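Local structure of prolyl-tRNA synthetase (Giardia lamblia ATCC 50803, 3IAL) at residues 29-32 against 33-37; 255-258 against 259-263; 291-295 against 296-300. The protein probably charges tRNA(Pro) with L-proline in an ATP-driven reaction, and holds the prolyl-adenylate intermediate in this crystal structure. One frame throughout, in Å; residues are numbered along the deposited sequence.

Contacts 1 and 3 are partly buried and touch each other. Contact 2 is a surface hairpin on the opposite side of the chain's centre, its centre about 55 Å from that of contact 1 and about 50 Å from that of contact 3. Leu291 joins contacts 1 and 3, with its CD2 3.5 Å from Ile31 CG1. Both also pack on Leu282 of helix 276-285 and on helix 52-71. Their chemistry is alike: backbone hydrogen bonds close a turn, and aliphatic side chains pack against each other across it. Contact 1 ends a helix, while contact 3 is a proline-rich 3-10 turn. In contact 2 polar side chains do more of the work, as suits its exposed place.

Contact 1: 29-32 against 33-37; sequences DAIM and DAAEL
The torsions of Met32 and Leu37 aim their ends at each other. The Met32 side chain leaves the helix with CG beside the backbone N (chi1 -73°) and then bends at both chi2 and chi3. This swings CE round to the leucine. Leu37 also has CG beside its backbone N (chi1 -62°), and its CD1 lies 3.6 Å from Met32 CE. The two side chains cross at about a right angle. One residue earlier, Ile31 CD1 lies 4.1 Å from Ala35 CB, a looser apolar contact.

The backbone reversal brings Met32 and Leu37 close. Ala34 N donates to Ala30 O (2.8 Å) and Ala35 N to Ile31 O (3.0 Å), the i to i+4 bonds of the last turn of helix 24-34. Glu36 then takes a positive phi (55°). The chain turns back, with Leu37 N bonded to Met32 O at 2.9 Å and Glu36 N to Asp33 O at 2.8 Å. These two bonds make a Schellman motif. Leu282 of helix 276-285 touches both Met32 and Leu37. Asp29 OD1 forms a salt bridge with Lys160 NZ.

At this helix end the carbonyls of Met32 and Asp33 receive main-chain N-H groups. Ala35 O is bonded instead to a side chain, at Lys360 NZ. The methionine-leucine pair is the hydrophobic contact that commonly accompanies a Schellman cap.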
loop_
_atom_site.group_PDB
_atom_site.type_symbol
_atom_site.label_atom_id
_atom_site.label_comp_id
_atom_site.label_asym_id
_atom_site.label_seq_id
_atom_site.Cartn_x
_atom_site.Cartn_y
_atom_site.Cartn_z
ATOM N N ASP B 29 0.075 -23.347 12.567
ATOM C CA ASP B 29 0.087 -22.515 13.773
ATOM C C ASP B 29 1.495 -22.282 14.307
ATOM O O ASP B 29 1.845 -21.151 14.657
ATOM C CB ASP B 29 -0.774 -23.129 14.880
ATOM C CG ASP B 29 -2.261 -23.038 14.589
ATOM O OD1 ASP B 29 -2.683 -22.181 13.774
ATOM O OD2 ASP B 29 -3.007 -23.841 15.181
ATOM N N ALA B 30 2.303 -23.342 14.362
ATOM C CA ALA B 30 3.666 -23.230 14.871
ATOM C C ALA B 30 4.552 -22.372 13.937
ATOM O O ALA B 30 5.293 -21.503 14.402
ATOM C CB ALA B 30 4.279 -24.618 15.085
ATOM N N ILE B 31 4.464 -22.593 12.630
ATOM C CA ILE B 31 5.268 -21.795 11.699
ATOM C C ILE B 31 4.866 -20.307 11.724
ATOM O O ILE B 31 5.733 -19.450 11.597
ATOM C CB ILE B 31 5.276 -22.371 10.253
ATOM C CG1 ILE B 31 6.505 -21.866 9.479
ATOM C CG2 ILE B 31 3.982 -22.015 9.507
ATOM C CD1 ILE B 31 7.852 -22.030 10.230
ATOM N N MET B 32 3.576 -20.003 11.919
ATOM C CA MET B 32 3.115 -18.604 12.035
ATOM C C MET B 32 3.886 -17.883 13.128
ATOM O O MET B 32 4.337 -16.747 12.935
ATOM C CB MET B 32 1.621 -18.504 12.378
ATOM C CG MET B 32 0.631 -18.833 11.276
ATOM S SD MET B 32 0.727 -17.789 9.816
ATOM C CE MET B 32 1.545 -18.913 8.692
ATOM N N ASP B 33 4.041 -18.559 14.267
ATOM C CA ASP B 33 4.760 -18.004 15.410
ATOM C C ASP B 33 6.282 -18.060 15.260
ATOM O O ASP B 33 6.957 -17.037 15.400
ATOM C CB ASP B 33 4.327 -18.710 16.702
ATOM C CG ASP B 33 2.845 -18.500 17.021
ATOM O OD1 ASP B 33 2.171 -17.717 16.306
ATOM O OD2 ASP B 33 2.350 -19.123 17.987
ATOM N N ALA B 34 6.815 -19.249 14.976
ATOM C CA ALA B 34 8.264 -19.465 14.934
ATOM C C ALA B 34 8.957 -18.595 13.887
ATOM O O ALA B 34 10.057 -18.094 14.126
ATOM C CB ALA B 34 8.586 -20.948 14.695
ATOM N N ALA B 35 8.315 -18.400 12.736
ATOM C CA ALA B 35 8.874 -17.521 11.695
ATOM C C ALA B 35 8.496 -16.036 11.910
ATOM O O ALA B 35 8.895 -15.173 11.135
ATOM C CB ALA B 35 8.459 -18.007 10.312
ATOM N N GLU B 36 7.752 -15.760 12.984
ATOM C CA GLU B 36 7.327 -14.411 13.363
ATOM C C GLU B 36 6.573 -13.701 12.230
ATOM O O GLU B 36 6.872 -12.569 11.866
ATOM C CB GLU B 36 8.521 -13.605 13.896
ATOM C CG GLU B 36 9.236 -14.362 15.030
ATOM C CD GLU B 36 10.162 -13.510 15.866
ATOM O OE1 GLU B 36 10.815 -12.610 15.316
ATOM O OE2 GLU B 36 10.254 -13.766 17.086
ATOM N N LEU B 37 5.588 -14.402 11.681
ATOM C CA LEU B 37 4.810 -13.899 10.551
ATOM C C LEU B 37 3.656 -13.027 11.043
ATOM O O LEU B 37 3.405 -11.953 10.509
ATOM C CB LEU B 37 4.248 -15.066 9.739
ATOM C CG LEU B 37 5.271 -16.001 9.095
ATOM C CD1 LEU B 37 4.572 -17.008 8.171
ATOM C CD2 LEU B 37 6.323 -15.203 8.341
#

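Contact 2: 255-258 against 259-263; sequences LYAN and KANES
Asn258 reaches across the hairpin to Glu262. Its CB lies 3.8 Å from Glu262 O. Chi1 of 69° sets CG between the backbone N and the carbonyl carbon, which turns the amide inward over the turn. Asn258 CG comes to 3.4 Å from Glu262 O. OD1 accepts a hydrogen bond from Glu262 N at 2.7 Å. The donor sits well above the plane of the amide carbonyl. ND2 donates to Glu262 OE1 at 2.9 Å, and this bond is fairly straight (163°). OE1 lies in the amide plane and receives the bond on its anti lone pair. Amide and carboxylate are nearly coplanar, 28° apart. Both ends of the amide are thus held by one residue, which should limit its rotation.

The backbone of Asn258 is bonded too. Its N donates to Glu262 O at 2.8 Å, and its O accepts from Asn261 N at 2.9 Å. The second bond closes a type I turn from Asn258 to Asn261. Beyond it, Ala257 and Ser263 form an antiparallel non-hydrogen-bonded pair with their side chains on the same face. Two CA-H...O contacts add to the pairing, among them Ala257 CA to Glu262 O at 3.4 Å. Tyr256 continues the ladder through backbone bonds with Val264, and its OH is bonded to Ala178 O.

Asn261, the last residue of the type I turn, has a positive phi. With Asn258 N bonded to Glu262 O, this is the type I turn plus G1 bulge of a tight beta hairpin. Here it links strands 256-257 and 263-274 at the surface of the class II synthetase core.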
loop_
_atom_site.group_PDB
_atom_site.type_symbol
_atom_site.label_atom_id
_atom_site.label_comp_id
_atom_site.label_asym_id
_atom_site.label_seq_id
_atom_site.Cartn_x
_atom_site.Cartn_y
_atom_site.Cartn_z
ATOM N N LEU B 255 -27.032 4.352 -14.314
ATOM C CA LEU B 255 -27.569 4.422 -15.651
ATOM C C LEU B 255 -26.634 5.253 -16.513
ATOM O O LEU B 255 -26.055 6.229 -16.043
ATOM C CB LEU B 255 -28.964 5.061 -15.621
ATOM C CG LEU B 255 -30.125 4.200 -15.108
ATOM C CD1 LEU B 255 -31.363 5.076 -14.908
ATOM C CD2 LEU B 255 -30.434 3.053 -16.077
ATOM N N TYR B 256 -26.470 4.845 -17.764
ATOM C CA TYR B 256 -25.715 5.624 -18.729
ATOM C C TYR B 256 -26.522 5.798 -20.008
ATOM O O TYR B 256 -27.279 4.906 -20.407
ATOM C CB TYR B 256 -24.349 4.983 -19.026
ATOM C CG TYR B 256 -24.366 3.729 -19.886
ATOM C CD1 TYR B 256 -24.199 3.807 -21.271
ATOM C CD2 TYR B 256 -24.493 2.462 -19.313
ATOM C CE1 TYR B 256 -24.188 2.668 -22.063
ATOM C CE2 TYR B 256 -24.488 1.305 -20.108
ATOM C CZ TYR B 256 -24.342 1.420 -21.482
ATOM O OH TYR B 256 -24.334 0.296 -22.281
ATOM N N ALA B 257 -26.364 6.960 -20.630
ATOM C CA ALA B 257 -26.940 7.214 -21.937
ATOM C C ALA B 257 -26.037 6.576 -22.980
ATOM O O ALA B 257 -24.863 6.920 -23.066
ATOM C CB ALA B 257 -27.072 8.734 -22.185
ATOM N N ASN B 258 -26.575 5.647 -23.767
ATOM C CA ASN B 258 -25.802 5.026 -24.845
ATOM C C ASN B 258 -25.736 5.939 -26.067
ATOM O O ASN B 258 -26.186 7.083 -26.000
ATOM C CB ASN B 258 -26.330 3.616 -25.171
ATOM C CG ASN B 258 -27.710 3.605 -25.819
ATOM O OD1 ASN B 258 -28.234 4.629 -26.267
ATOM N ND2 ASN B 258 -28.299 2.408 -25.893
ATOM N N LYS B 259 -25.158 5.459 -27.165
ATOM C CA LYS B 259 -24.998 6.277 -28.384
ATOM C C LYS B 259 -26.330 6.700 -29.006
ATOM O O LYS B 259 -26.418 7.770 -29.604
ATOM C CB LYS B 259 -24.168 5.538 -29.438
ATOM C CG LYS B 259 -22.668 5.608 -29.209
ATOM C CD LYS B 259 -21.933 4.531 -29.996
ATOM C CE LYS B 259 -20.423 4.655 -29.829
ATOM N NZ LYS B 259 -19.702 3.500 -30.431
ATOM N N ALA B 260 -27.357 5.867 -28.855
ATOM C CA ALA B 260 -28.708 6.197 -29.324
ATOM C C ALA B 260 -29.483 7.038 -28.298
ATOM O O ALA B 260 -30.655 7.319 -28.492
ATOM C CB ALA B 260 -29.472 4.918 -29.644
ATOM N N ASN B 261 -28.817 7.428 -27.209
ATOM C CA ASN B 261 -29.428 8.192 -26.113
ATOM C C ASN B 261 -30.502 7.399 -25.363
ATOM O O ASN B 261 -31.401 7.970 -24.755
ATOM C CB ASN B 261 -29.979 9.542 -26.603
ATOM C CG ASN B 261 -30.077 10.581 -25.485
ATOM O OD1 ASN B 261 -29.248 10.619 -24.581
ATOM N ND2 ASN B 261 -31.094 11.434 -25.556
ATOM N N GLU B 262 -30.382 6.078 -25.400
ATOM C CA GLU B 262 -31.183 5.210 -24.560
ATOM C C GLU B 262 -30.478 5.112 -23.218
ATOM O O GLU B 262 -29.263 4.991 -23.162
ATOM C CB GLU B 262 -31.304 3.816 -25.166
ATOM C CG GLU B 262 -31.753 3.793 -26.627
ATOM C CD GLU B 262 -31.840 2.385 -27.184
ATOM O OE1 GLU B 262 -30.862 1.610 -27.025
ATOM O OE2 GLU B 262 -32.891 2.058 -27.780
ATOM N N SER B 263 -31.255 5.165 -22.147
ATOM C CA SER B 263 -30.751 5.051 -20.793
ATOM C C SER B 263 -30.637 3.558 -20.460
ATOM O O SER B 263 -31.629 2.832 -20.536
ATOM C CB SER B 263 -31.713 5.768 -19.839
ATOM O OG SER B 263 -31.039 6.284 -18.715
#

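Contact 3: 291-295 against 296-300; sequences LVLPP and LIAPI
The ring of Pro294 carries Ile297 over one face. Ile297 CG1 lies above that face toward the CD edge, 4.0 Å from Pro294 CD. Ile297 CD1 overhangs the same edge, 3.9 Å from Pro294 CD. The two side chains run side by side and point the same way. Chi1 of 59° places Ile297 CG1 between its backbone N and carbonyl carbon, which folds the chain back over the ring. The ring of Pro299 is met near its edge instead: Leu293 CD1 approaches Pro299 CD at 3.9 Å. The other branch, Leu293 CD2, lies 4.0 Å from Ile297 CD1, so the two branches of Leu293 divide between Ile297 and Pro299. Leu293 CB also faces Ala298 CB.

Two hydrogen bonds hold the turn in its 3-10 shape. Ile297 N donates to Pro294 O at 3.1 Å, and Ala298 N to Pro295 O at 3.2 Å. Both donors lie above the carbonyl planes.

The turn belongs to the loop between helix 276-285 and strand 302-307. Leu293 and Ile297 pack on Leu282 of that helix. Pro299 rests on Tyr53 and Phe56 of helix 52-71, and Pro295 touches Tyr424 and Lys425 of helix 416-438.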
loop_
_atom_site.group_PDB
_atom_site.type_symbol
_atom_site.label_atom_id
_atom_site.label_comp_id
_atom_site.label_asym_id
_atom_site.label_seq_id
_atom_site.Cartn_x
_atom_site.Cartn_y
_atom_site.Cartn_z
ATOM N N LEU B 291 9.487 -22.727 6.505
ATOM C CA LEU B 291 9.055 -22.081 5.285
ATOM C C LEU B 291 10.001 -22.370 4.130
ATOM O O LEU B 291 11.179 -22.637 4.333
ATOM C CB LEU B 291 8.958 -20.555 5.471
ATOM C CG LEU B 291 8.023 -20.030 6.565
ATOM C CD1 LEU B 291 8.130 -18.521 6.680
ATOM C CD2 LEU B 291 6.586 -20.452 6.312
ATOM N N VAL B 292 9.445 -22.307 2.926
ATOM C CA VAL B 292 10.174 -22.403 1.671
ATOM C C VAL B 292 9.507 -21.364 0.756
ATOM O O VAL B 292 8.468 -21.629 0.177
ATOM C CB VAL B 292 10.036 -23.823 1.069
ATOM C CG1 VAL B 292 10.622 -23.894 -0.334
ATOM C CG2 VAL B 292 10.678 -24.879 2.002
ATOM N N LEU B 293 10.108 -20.185 0.639
ATOM C CA LEU B 293 9.448 -19.031 0.022
ATOM C C LEU B 293 9.764 -18.880 -1.465
ATOM O O LEU B 293 10.930 -18.867 -1.851
ATOM C CB LEU B 293 9.860 -17.740 0.744
ATOM C CG LEU B 293 9.572 -17.686 2.243
ATOM C CD1 LEU B 293 10.188 -16.425 2.847
ATOM C CD2 LEU B 293 8.069 -17.742 2.511
ATOM N N PRO B 294 8.726 -18.737 -2.302
ATOM C CA PRO B 294 8.960 -18.260 -3.657
ATOM C C PRO B 294 9.643 -16.883 -3.629
ATOM O O PRO B 294 9.412 -16.111 -2.684
ATOM C CB PRO B 294 7.555 -18.152 -4.238
ATOM C CG PRO B 294 6.722 -19.075 -3.418
ATOM C CD PRO B 294 7.299 -19.001 -2.047
ATOM N N PRO B 295 10.501 -16.584 -4.628
ATOM C CA PRO B 295 11.252 -15.325 -4.657
ATOM C C PRO B 295 10.415 -14.057 -4.466
ATOM O O PRO B 295 10.850 -13.148 -3.755
ATOM C CB PRO B 295 11.902 -15.335 -6.049
ATOM C CG PRO B 295 12.116 -16.766 -6.344
ATOM C CD PRO B 295 10.967 -17.515 -5.671
ATOM N N LEU B 296 9.239 -14.001 -5.089
ATOM C CA LEU B 296 8.344 -12.840 -4.980
ATOM C C LEU B 296 8.167 -12.373 -3.534
ATOM O O LEU B 296 8.217 -11.180 -3.246
ATOM C CB LEU B 296 6.960 -13.163 -5.562
ATOM C CG LEU B 296 5.917 -12.039 -5.439
ATOM C CD1 LEU B 296 6.288 -10.873 -6.359
ATOM C CD2 LEU B 296 4.490 -12.538 -5.721
ATOM N N ILE B 297 7.961 -13.327 -2.633
ATOM C CA ILE B 297 7.625 -13.009 -1.245
ATOM C C ILE B 297 8.750 -13.262 -0.250
ATOM O O ILE B 297 8.517 -13.206 0.941
ATOM C CB ILE B 297 6.349 -13.767 -0.780
ATOM C CG1 ILE B 297 6.530 -15.296 -0.887
ATOM C CG2 ILE B 297 5.149 -13.287 -1.578
ATOM C CD1 ILE B 297 5.479 -16.129 -0.103
ATOM N N ALA B 298 9.963 -13.529 -0.723
ATOM C CA ALA B 298 11.102 -13.691 0.180
ATOM C C ALA B 298 11.629 -12.308 0.557
ATOM O O ALA B 298 12.118 -11.581 -0.315
ATOM C CB ALA B 298 12.211 -14.512 -0.489
ATOM N N PRO B 299 11.531 -11.926 1.844
ATOM C CA PRO B 299 12.142 -10.645 2.230
ATOM C C PRO B 299 13.652 -10.594 1.949
ATOM O O PRO B 299 14.183 -9.522 1.668
ATOM C CB PRO B 299 11.847 -10.553 3.734
ATOM C CG PRO B 299 10.610 -11.351 3.911
ATOM C CD PRO B 299 10.802 -12.528 2.975
ATOM N N ILE B 300 14.313 -11.750 2.013
ATOM C CA ILE B 300 15.711 -11.901 1.621
ATOM C C ILE B 300 15.803 -13.048 0.622
ATOM O O ILE B 300 15.547 -14.193 0.974
ATOM C CB ILE B 300 16.585 -12.226 2.857
ATOM C CG1 ILE B 300 16.722 -10.993 3.753
ATOM C CG2 ILE B 300 17.968 -12.730 2.443
ATOM C CD1 ILE B 300 17.118 -11.335 5.182
#